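Local coordinates for protein Serpin48 (Tenebrio molitor, PDB 3OZQ) that specifically inhibits SPE, a protease of insect innate immunity, as a member of the serpin family, at residues F18-T29 against V277-L286; G51-I60 against V288-S299. All blocks are in the same frame, centred on the assembly; numbering follows the deposited sequence.

Contact 1 of 2, residues F18-T29 against V277-L286; sequences FTPSVYKEVLKT and VDFKKVLKKL
Phe18 reaches across from helix 18-29 and sets the end of its ring among the leucines of helix 279-286. Leu283 CD2 meets the ring at its edge, in the ring plane, 3.9 Å from Phe18 CZ, while Leu286 CD1, at the margin, comes obliquely to within 3.6 Å of Phe18 CE1. The ring is put there by its first torsion, which turns CG opposite the backbone N (chi1 -172°); Val22 CG2 of the same helix lies over one face. Val22 CG1 in turn touches Phe279, 3.8 Å from CE1, the two side chains crossing at about a right angle. One turn further, Val26 CG2 sits 3.8 Å from Val277 CG1 and also touches Val282. Glu25 lays CB against both methyls of Val282 where the backbones come closest, completing a tight, largely buried side that Pro38 and Val36 line too.

The other side is looser and exposed. Glu25 bends at chi2, and its OE2 comes 3.4 Å from Lys285 CG, meeting the aliphatic part of that lysine. The carboxylate is paired in its own segment with Lys28 NZ, at a distance so short that its exact length is doubtful. Lys28 NZ and Lys285 NZ stand 4.3 Å apart, a closeness of like charges that Glu25 probably offsets. No hydrogen bond joins the segments, whose helix axes lie 9.5 Å apart with N-to-C directions at 122°: the N-terminal helix 10-29 of the serpin fold packs on the helix that follows strand 260-278.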
loop_
_atom_site.group_PDB
_atom_site.type_symbol
_atom_site.label_atom_id
_atom_site.label_comp_id
_atom_site.label_asym_id
_atom_site.label_seq_id
_atom_site.Cartn_x
_atom_site.Cartn_y
_atom_site.Cartn_z
ATOM N N PHE A 18 10.265 -1.263 5.733
ATOM C CA PHE A 18 9.125 -0.596 6.363
ATOM C C PHE A 18 7.878 -1.460 6.216
ATOM O O PHE A 18 7.020 -1.506 7.102
ATOM C CB PHE A 18 8.916 0.769 5.691
ATOM C CG PHE A 18 7.887 1.648 6.353
ATOM C CD1 PHE A 18 7.974 1.962 7.698
ATOM C CD2 PHE A 18 6.857 2.213 5.602
ATOM C CE1 PHE A 18 7.031 2.803 8.297
ATOM C CE2 PHE A 18 5.921 3.057 6.184
ATOM C CZ PHE A 18 6.002 3.355 7.540
ATOM N N THR A 19 7.804 -2.167 5.093
ATOM C CA THR A 19 6.600 -2.905 4.711
ATOM C C THR A 19 6.144 -3.951 5.733
ATOM O O THR A 19 4.981 -3.935 6.156
ATOM C CB THR A 19 6.739 -3.498 3.309
ATOM O OG1 THR A 19 6.832 -2.426 2.360
ATOM C CG2 THR A 19 5.534 -4.376 2.967
ATOM N N PRO A 20 7.051 -4.856 6.142
ATOM C CA PRO A 20 6.674 -5.859 7.143
ATOM C C PRO A 20 6.346 -5.246 8.490
ATOM O O PRO A 20 5.493 -5.790 9.186
ATOM C CB PRO A 20 7.924 -6.742 7.258
ATOM C CG PRO A 20 9.037 -5.940 6.663
ATOM C CD PRO A 20 8.400 -5.100 5.602
ATOM N N SER A 21 7.011 -4.149 8.853
ATOM C CA SER A 21 6.710 -3.477 10.106
ATOM C C SER A 21 5.285 -2.945 10.054
ATOM O O SER A 21 4.541 -3.070 11.013
ATOM C CB SER A 21 7.696 -2.330 10.373
ATOM O OG SER A 21 9.035 -2.803 10.456
ATOM N N VAL A 22 4.910 -2.358 8.923
ATOM C CA VAL A 22 3.545 -1.875 8.748
ATOM C C VAL A 22 2.529 -3.015 8.781
ATOM O O VAL A 22 1.519 -2.930 9.487
ATOM C CB VAL A 22 3.398 -1.024 7.475
ATOM C CG1 VAL A 22 1.931 -0.716 7.204
ATOM C CG2 VAL A 22 4.168 0.293 7.642
ATOM N N TYR A 23 2.809 -4.090 8.037
ATOM C CA TYR A 23 1.918 -5.243 7.980
ATOM C C TYR A 23 1.634 -5.738 9.400
ATOM O O TYR A 23 0.480 -5.959 9.770
ATOM C CB TYR A 23 2.535 -6.346 7.087
ATOM C CG TYR A 23 1.728 -7.607 6.901
ATOM C CD1 TYR A 23 1.209 -7.950 5.653
ATOM C CD2 TYR A 23 1.503 -8.471 7.962
ATOM C CE1 TYR A 23 0.483 -9.129 5.474
ATOM C CE2 TYR A 23 0.783 -9.642 7.796
ATOM C CZ TYR A 23 0.273 -9.965 6.552
ATOM O OH TYR A 23 -0.444 -11.128 6.410
ATOM N N LYS A 24 2.689 -5.890 10.199
ATOM C CA LYS A 24 2.558 -6.423 11.559
ATOM C C LYS A 24 1.629 -5.574 12.404
ATOM O O LYS A 24 0.860 -6.084 13.210
ATOM C CB LYS A 24 3.930 -6.522 12.244
ATOM C CG LYS A 24 3.916 -7.324 13.541
ATOM C CD LYS A 24 5.335 -7.666 14.023
ATOM C CE LYS A 24 5.941 -8.859 13.265
ATOM N NZ LYS A 24 5.554 -10.213 13.806
ATOM N N GLU A 25 1.705 -4.265 12.218
ATOM C CA GLU A 25 0.824 -3.357 12.934
ATOM C C GLU A 25 -0.614 -3.458 12.434
ATOM O O GLU A 25 -1.545 -3.584 13.228
ATOM C CB GLU A 25 1.329 -1.922 12.794
ATOM C CG GLU A 25 1.447 -1.199 14.102
ATOM C CD GLU A 25 2.049 -2.066 15.189
ATOM O OE1 GLU A 25 3.178 -2.561 15.004
ATOM O OE2 GLU A 25 1.388 -2.248 16.233
ATOM N N VAL A 26 -0.797 -3.419 11.118
ATOM C CA VAL A 26 -2.151 -3.419 10.560
ATOM C C VAL A 26 -2.934 -4.660 10.970
ATOM O O VAL A 26 -4.129 -4.582 11.260
ATOM C CB VAL A 26 -2.155 -3.252 9.037
ATOM C CG1 VAL A 26 -3.539 -3.591 8.467
ATOM C CG2 VAL A 26 -1.759 -1.834 8.681
ATOM N N LEU A 27 -2.242 -5.794 10.993
ATOM C CA LEU A 27 -2.783 -7.055 11.476
ATOM C C LEU A 27 -3.568 -6.901 12.768
ATOM O O LEU A 27 -4.617 -7.520 12.940
ATOM C CB LEU A 27 -1.630 -8.023 11.736
ATOM C CG LEU A 27 -1.543 -9.276 10.888
ATOM C CD1 LEU A 27 -0.250 -10.008 11.227
ATOM C CD2 LEU A 27 -2.767 -10.159 11.123
ATOM N N LYS A 28 -3.038 -6.096 13.684
ATOM C CA LYS A 28 -3.616 -5.942 15.013
ATOM C C LYS A 28 -5.069 -5.508 14.964
ATOM O O LYS A 28 -5.874 -5.930 15.787
ATOM C CB LYS A 28 -2.817 -4.928 15.840
ATOM C CG LYS A 28 -1.430 -5.404 16.265
ATOM C CD LYS A 28 -0.707 -4.295 17.031
ATOM C CE LYS A 28 0.628 -4.749 17.588
ATOM N NZ LYS A 28 1.296 -3.630 18.313
ATOM N N THR A 29 -5.399 -4.664 13.996
ATOM C CA THR A 29 -6.744 -4.120 13.894
ATOM C C THR A 29 -7.556 -4.798 12.786
ATOM O O THR A 29 -8.786 -4.789 12.811
ATOM C CB THR A 29 -6.710 -2.583 13.700
ATOM O OG1 THR A 29 -8.046 -2.068 13.595
ATOM C CG2 THR A 29 -5.935 -2.213 12.459
ATOM N N VAL A 277 -6.993 2.282 6.586
ATOM C CA VAL A 277 -5.982 2.107 7.615
ATOM C C VAL A 277 -5.676 3.418 8.359
ATOM O O VAL A 277 -5.397 4.448 7.752
ATOM C CB VAL A 277 -4.675 1.511 7.023
ATOM C CG1 VAL A 277 -3.593 1.397 8.089
ATOM C CG2 VAL A 277 -4.954 0.163 6.371
ATOM N N ASP A 278 -5.761 3.347 9.681
ATOM C CA ASP A 278 -5.369 4.412 10.560
ATOM C C ASP A 278 -3.864 4.327 10.695
ATOM O O ASP A 278 -3.358 3.506 11.449
ATOM C CB ASP A 278 -5.997 4.211 11.929
ATOM C CG ASP A 278 -5.617 5.309 12.905
ATOM O OD1 ASP A 278 -4.684 6.099 12.602
ATOM O OD2 ASP A 278 -6.268 5.394 13.971
ATOM N N PHE A 279 -3.166 5.179 9.959
ATOM C CA PHE A 279 -1.703 5.190 9.991
ATOM C C PHE A 279 -1.112 5.944 11.189
ATOM O O PHE A 279 0.072 5.800 11.486
ATOM C CB PHE A 279 -1.117 5.700 8.669
ATOM C CG PHE A 279 -0.675 4.586 7.743
ATOM C CD1 PHE A 279 0.602 4.049 7.852
ATOM C CD2 PHE A 279 -1.531 4.083 6.782
ATOM C CE1 PHE A 279 1.018 2.996 7.014
ATOM C CE2 PHE A 279 -1.127 3.032 5.936
ATOM C CZ PHE A 279 0.156 2.503 6.050
ATOM N N LYS A 280 -1.921 6.740 11.880
ATOM C CA LYS A 280 -1.448 7.361 13.120
ATOM C C LYS A 280 -1.157 6.285 14.159
ATOM O O LYS A 280 -0.122 6.281 14.813
ATOM C CB LYS A 280 -2.475 8.353 13.685
ATOM C CG LYS A 280 -2.086 8.839 15.067
ATOM C CD LYS A 280 -3.031 9.912 15.614
ATOM C CE LYS A 280 -2.469 10.526 16.898
ATOM N NZ LYS A 280 -3.519 11.145 17.782
ATOM N N LYS A 281 -2.116 5.390 14.325
ATOM C CA LYS A 281 -1.962 4.216 15.174
ATOM C C LYS A 281 -0.721 3.420 14.781
ATOM O O LYS A 281 0.085 3.053 15.638
ATOM C CB LYS A 281 -3.201 3.332 15.051
ATOM C CG LYS A 281 -3.115 2.029 15.827
ATOM C CD LYS A 281 -4.413 1.245 15.759
ATOM C CE LYS A 281 -5.570 2.054 16.278
ATOM N NZ LYS A 281 -6.860 1.317 16.107
ATOM N N VAL A 282 -0.566 3.157 13.488
ATOM C CA VAL A 282 0.603 2.415 13.025
ATOM C C VAL A 282 1.891 3.167 13.373
ATOM O O VAL A 282 2.776 2.615 14.024
ATOM C CB VAL A 282 0.556 2.129 11.504
ATOM C CG1 VAL A 282 1.895 1.566 11.010
ATOM C CG2 VAL A 282 -0.589 1.177 11.167
ATOM N N LEU A 283 1.977 4.432 12.958
ATOM C CA LEU A 283 3.223 5.180 13.071
ATOM C C LEU A 283 3.635 5.416 14.522
ATOM O O LEU A 283 4.826 5.477 14.834
ATOM C CB LEU A 283 3.151 6.493 12.285
ATOM C CG LEU A 283 3.057 6.217 10.781
ATOM C CD1 LEU A 283 2.794 7.486 9.973
ATOM C CD2 LEU A 283 4.336 5.519 10.313
ATOM N N LYS A 284 2.651 5.523 15.405
ATOM C CA LYS A 284 2.931 5.672 16.829
ATOM C C LYS A 284 3.710 4.482 17.370
ATOM O O LYS A 284 4.654 4.659 18.132
ATOM C CB LYS A 284 1.649 5.898 17.645
ATOM C CG LYS A 284 1.167 7.357 17.645
ATOM C CD LYS A 284 -0.042 7.572 18.560
ATOM C CE LYS A 284 0.386 7.935 19.975
ATOM N NZ LYS A 284 0.630 9.402 20.149
ATOM N N LYS A 285 3.326 3.271 16.976
ATOM C CA LYS A 285 4.042 2.087 17.443
ATOM C C LYS A 285 5.456 2.024 16.865
ATOM O O LYS A 285 6.340 1.411 17.450
ATOM C CB LYS A 285 3.277 0.801 17.113
ATOM C CG LYS A 285 2.209 0.423 18.127
ATOM C CD LYS A 285 2.819 -0.016 19.460
ATOM C CE LYS A 285 3.752 -1.215 19.287
ATOM N NZ LYS A 285 4.326 -1.661 20.591
ATOM N N LEU A 286 5.658 2.674 15.721
ATOM C CA LEU A 286 6.930 2.608 14.997
ATOM C C LEU A 286 7.934 3.697 15.375
ATOM O O LEU A 286 9.096 3.633 14.963
ATOM C CB LEU A 286 6.679 2.664 13.490
ATOM C CG LEU A 286 5.827 1.516 12.943
ATOM C CD1 LEU A 286 5.787 1.584 11.426
ATOM C CD2 LEU A 286 6.385 0.188 13.415
#

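Contact 2 of 2, residues G51-I60 against V288-S299; sequences GCRGDTAEEI and VKKAFGDEADLS
Glu59, Thr56 and Lys290 bury much of the surface where segment 51-60 meets the loop 288-299. Glu59 sends an extended chain to the loop, where OE1 takes two backbone N-H groups. Lys290 N, at 2.9 Å, uses the syn lone pair of Glu59 OE1 with an angle of 150°; Lys289 N, 3.0 Å from the same OE1, approaches from above the carboxylate plane, 49° out of it. A water adds a third bond to OE1 and ties it to Thr56 O and Ala291 N. Lys290 crosses Glu59 at about a right angle, its CD 3.6 Å from Glu59 OE2, while its NZ makes a long salt bridge to Glu295. Without the carboxylate, as with an alanine here, the N-H groups of Lys289 and Lys290 would probably lose their shared acceptor and the water one of its anchors.

Thr56 splits its two branches: with CG2 opposite the backbone N, the methyl rests 3.7 Å from Ala291 CB, and OG1 accepts a weak bond from Asp297 N at 3.0 Å. Arg53 N donates a weak bond to Asp297 O; OD1 of Asp297 accepts from Ser299 N, an Asx turn. Cys52 SG meets Leu298 CD2 at 3.4 Å, and Ile60 lies against Val288. Carboxylate, hydroxyl and water thus satisfy backbone groups of a loop with short turns, the polar contacts gathering at Glu59 and Thr56 beside a few apolar ones.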
loop_
_atom_site.group_PDB
_atom_site.type_symbol
_atom_site.label_atom_id
_atom_site.label_comp_id
_atom_site.label_asym_id
_atom_site.label_seq_id
_atom_site.Cartn_x
_atom_site.Cartn_y
_atom_site.Cartn_z
ATOM N N GLY A 51 7.699 19.685 6.264
ATOM C CA GLY A 51 7.113 20.877 6.854
ATOM C C GLY A 51 7.283 20.920 8.355
ATOM O O GLY A 51 6.777 21.828 9.019
ATOM N N CYS A 52 7.986 19.931 8.890
ATOM C CA CYS A 52 8.258 19.833 10.321
ATOM C C CYS A 52 9.656 20.345 10.633
ATOM O O CYS A 52 10.443 20.615 9.726
ATOM C CB CYS A 52 8.161 18.381 10.802
ATOM S SG CYS A 52 6.489 17.671 10.837
ATOM N N ARG A 53 9.975 20.438 11.921
ATOM C CA ARG A 53 11.259 20.971 12.350
ATOM C C ARG A 53 11.773 20.262 13.585
ATOM O O ARG A 53 11.018 19.612 14.300
ATOM C CB ARG A 53 11.118 22.459 12.664
ATOM C CG ARG A 53 10.880 23.325 11.452
ATOM C CD ARG A 53 12.174 23.523 10.692
ATOM N NE ARG A 53 11.981 23.605 9.247
ATOM C CZ ARG A 53 11.098 24.393 8.643
ATOM N NH1 ARG A 53 10.299 25.173 9.364
ATOM N NH2 ARG A 53 11.011 24.394 7.314
ATOM N N GLY A 54 13.069 20.402 13.837
ATOM C CA GLY A 54 13.666 19.917 15.064
ATOM C C GLY A 54 13.513 18.438 15.300
ATOM O O GLY A 54 13.722 17.632 14.401
ATOM N N ASP A 55 13.160 18.068 16.521
ATOM C CA ASP A 55 13.039 16.656 16.850
ATOM C C ASP A 55 11.811 16.009 16.185
ATOM O O ASP A 55 11.846 14.827 15.826
ATOM C CB ASP A 55 13.048 16.444 18.367
ATOM C CG ASP A 55 14.401 16.784 19.001
ATOM O OD1 ASP A 55 14.959 17.856 18.678
ATOM O OD2 ASP A 55 14.910 15.967 19.810
ATOM N N THR A 56 10.743 16.787 16.013
ATOM C CA THR A 56 9.581 16.351 15.232
ATOM C C THR A 56 9.990 15.758 13.885
ATOM O O THR A 56 9.751 14.581 13.618
ATOM C CB THR A 56 8.604 17.505 14.936
ATOM O OG1 THR A 56 8.138 18.080 16.159
ATOM C CG2 THR A 56 7.417 16.989 14.145
ATOM N N ALA A 57 10.599 16.579 13.036
ATOM C CA ALA A 57 10.974 16.139 11.697
ATOM C C ALA A 57 12.007 15.022 11.738
ATOM O O ALA A 57 12.014 14.134 10.878
ATOM C CB ALA A 57 11.491 17.294 10.883
ATOM N N GLU A 58 12.877 15.073 12.741
ATOM C CA GLU A 58 13.961 14.108 12.864
ATOM C C GLU A 58 13.442 12.716 13.208
ATOM O O GLU A 58 13.944 11.718 12.701
ATOM C CB GLU A 58 14.976 14.575 13.911
ATOM C CG GLU A 58 16.166 13.637 14.085
ATOM C CD GLU A 58 16.958 13.451 12.804
ATOM O OE1 GLU A 58 16.816 14.283 11.880
ATOM O OE2 GLU A 58 17.722 12.462 12.720
ATOM N N GLU A 59 12.448 12.654 14.088
ATOM C CA GLU A 59 11.789 11.398 14.418
ATOM C C GLU A 59 11.253 10.745 13.155
ATOM O O GLU A 59 11.606 9.612 12.836
ATOM C CB GLU A 59 10.632 11.637 15.385
ATOM C CG GLU A 59 10.901 11.236 16.816
ATOM C CD GLU A 59 9.703 11.491 17.710
ATOM O OE1 GLU A 59 8.626 11.842 17.176
ATOM O OE2 GLU A 59 9.837 11.351 18.944
ATOM N N ILE A 60 10.405 11.463 12.426
ATOM C CA ILE A 60 9.831 10.927 11.192
ATOM C C ILE A 60 10.932 10.365 10.303
ATOM O O ILE A 60 10.768 9.315 9.671
ATOM C CB ILE A 60 9.047 12.002 10.435
ATOM C CG1 ILE A 60 7.803 12.401 11.243
ATOM C CG2 ILE A 60 8.634 11.522 9.064
ATOM C CD1 ILE A 60 7.119 13.630 10.724
ATOM N N VAL A 288 7.013 7.469 15.673
ATOM C CA VAL A 288 6.597 8.852 15.489
ATOM C C VAL A 288 5.679 9.256 16.637
ATOM O O VAL A 288 4.545 8.778 16.733
ATOM C CB VAL A 288 5.849 9.069 14.167
ATOM C CG1 VAL A 288 5.427 10.523 14.036
ATOM C CG2 VAL A 288 6.704 8.652 12.986
ATOM N N LYS A 289 6.174 10.131 17.513
ATOM C CA LYS A 289 5.397 10.557 18.679
ATOM C C LYS A 289 5.160 12.063 18.668
ATOM O O LYS A 289 4.014 12.515 18.721
ATOM C CB LYS A 289 6.081 10.139 19.986
ATOM C CG LYS A 289 6.425 8.651 20.090
ATOM C CD LYS A 289 5.347 7.755 19.463
ATOM C CE LYS A 289 5.126 6.470 20.260
ATOM N NZ LYS A 289 4.098 6.663 21.336
ATOM N N LYS A 290 6.248 12.825 18.562
ATOM C CA LYS A 290 6.201 14.282 18.655
ATOM C C LYS A 290 5.166 14.914 17.736
ATOM O O LYS A 290 4.430 15.800 18.155
ATOM C CB LYS A 290 7.575 14.892 18.362
ATOM C CG LYS A 290 8.346 15.347 19.600
ATOM C CD LYS A 290 8.525 14.224 20.612
ATOM C CE LYS A 290 9.196 14.729 21.884
ATOM N NZ LYS A 290 10.549 15.304 21.610
ATOM N N ALA A 291 5.119 14.460 16.485
ATOM C CA ALA A 291 4.288 15.108 15.476
ATOM C C ALA A 291 2.795 15.025 15.785
ATOM O O ALA A 291 2.004 15.766 15.204
ATOM C CB ALA A 291 4.578 14.547 14.101
ATOM N N PHE A 292 2.421 14.112 16.681
ATOM C CA PHE A 292 1.011 13.897 17.035
ATOM C C PHE A 292 0.604 14.602 18.330
ATOM O O PHE A 292 -0.567 14.565 18.717
ATOM C CB PHE A 292 0.726 12.398 17.209
ATOM C CG PHE A 292 1.027 11.562 15.994
ATOM C CD1 PHE A 292 0.555 11.922 14.742
ATOM C CD2 PHE A 292 1.778 10.393 16.112
ATOM C CE1 PHE A 292 0.817 11.110 13.622
ATOM C CE2 PHE A 292 2.053 9.595 15.006
ATOM C CZ PHE A 292 1.574 9.948 13.762
ATOM N N GLY A 293 1.567 15.218 19.010
ATOM C CA GLY A 293 1.327 15.769 20.337
ATOM C C GLY A 293 1.736 17.219 20.525
ATOM O O GLY A 293 1.947 17.942 19.550
ATOM N N ASP A 294 1.854 17.641 21.782
ATOM C CA ASP A 294 2.082 19.056 22.111
ATOM C C ASP A 294 3.441 19.596 21.691
ATOM O O ASP A 294 3.575 20.783 21.405
ATOM C CB ASP A 294 1.889 19.308 23.609
ATOM C CG ASP A 294 0.432 19.295 24.021
ATOM O OD1 ASP A 294 -0.426 19.620 23.173
ATOM O OD2 ASP A 294 0.147 18.965 25.192
ATOM N N GLU A 295 4.451 18.734 21.670
ATOM C CA GLU A 295 5.797 19.164 21.310
ATOM C C GLU A 295 5.953 19.318 19.808
ATOM O O GLU A 295 7.049 19.602 19.315
ATOM C CB GLU A 295 6.827 18.182 21.851
ATOM C CG GLU A 295 6.704 17.963 23.343
ATOM C CD GLU A 295 7.833 17.128 23.911
ATOM O OE1 GLU A 295 7.576 15.953 24.265
ATOM O OE2 GLU A 295 8.971 17.648 24.008
ATOM N N ALA A 296 4.847 19.147 19.089
ATOM C CA ALA A 296 4.861 19.080 17.632
ATOM C C ALA A 296 5.292 20.378 16.985
ATOM O O ALA A 296 4.906 21.465 17.425
ATOM C CB ALA A 296 3.498 18.653 17.103
ATOM N N ASP A 297 6.087 20.264 15.928
ATOM C CA ASP A 297 6.523 21.438 15.203
ATOM C C ASP A 297 6.311 21.329 13.704
ATOM O O ASP A 297 7.217 20.932 12.966
ATOM C CB ASP A 297 7.989 21.778 15.509
ATOM C CG ASP A 297 8.372 23.171 15.031
ATOM O OD1 ASP A 297 7.585 23.771 14.258
ATOM O OD2 ASP A 297 9.458 23.664 15.427
ATOM N N LEU A 298 5.113 21.712 13.269
ATOM C CA LEU A 298 4.751 21.747 11.863
ATOM C C LEU A 298 4.799 23.149 11.270
ATOM O O LEU A 298 4.056 23.447 10.329
ATOM C CB LEU A 298 3.336 21.201 11.659
ATOM C CG LEU A 298 2.860 19.912 12.330
ATOM C CD1 LEU A 298 1.854 19.264 11.415
ATOM C CD2 LEU A 298 3.976 18.962 12.655
ATOM N N SER A 299 5.671 24.000 11.811
ATOM C CA SER A 299 5.764 25.408 11.394
ATOM C C SER A 299 6.156 25.600 9.929
ATOM O O SER A 299 6.020 26.693 9.382
ATOM C CB SER A 299 6.728 26.191 12.302
ATOM O OG SER A 299 7.997 25.557 12.414
HETATM O O HOH W 1 7.733 13.288 15.170
#

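How the contacts relate
The two contacts lie about 19 Å apart between centres and share one continuous piece of chain: helix 279-286 of contact 1 runs on into the loop 288-299 of contact 2, with a probable hydrogen bond from Val288 N to Leu283 O at 3.1 Å. Phe292 packs on Lys280, Leu283 and Lys284, binding the loop to that helix. Contact 1 sits nearer the middle of the chain, about 12 Å from its centre, against about 24 Å for contact 2; both are partly buried. Contact 1 has no hydrogen bond across it and is mainly apolar with a charged rim; contact 2 adds hydrogen bonds and a water to smaller apolar contacts. Helix 38-50 touches both.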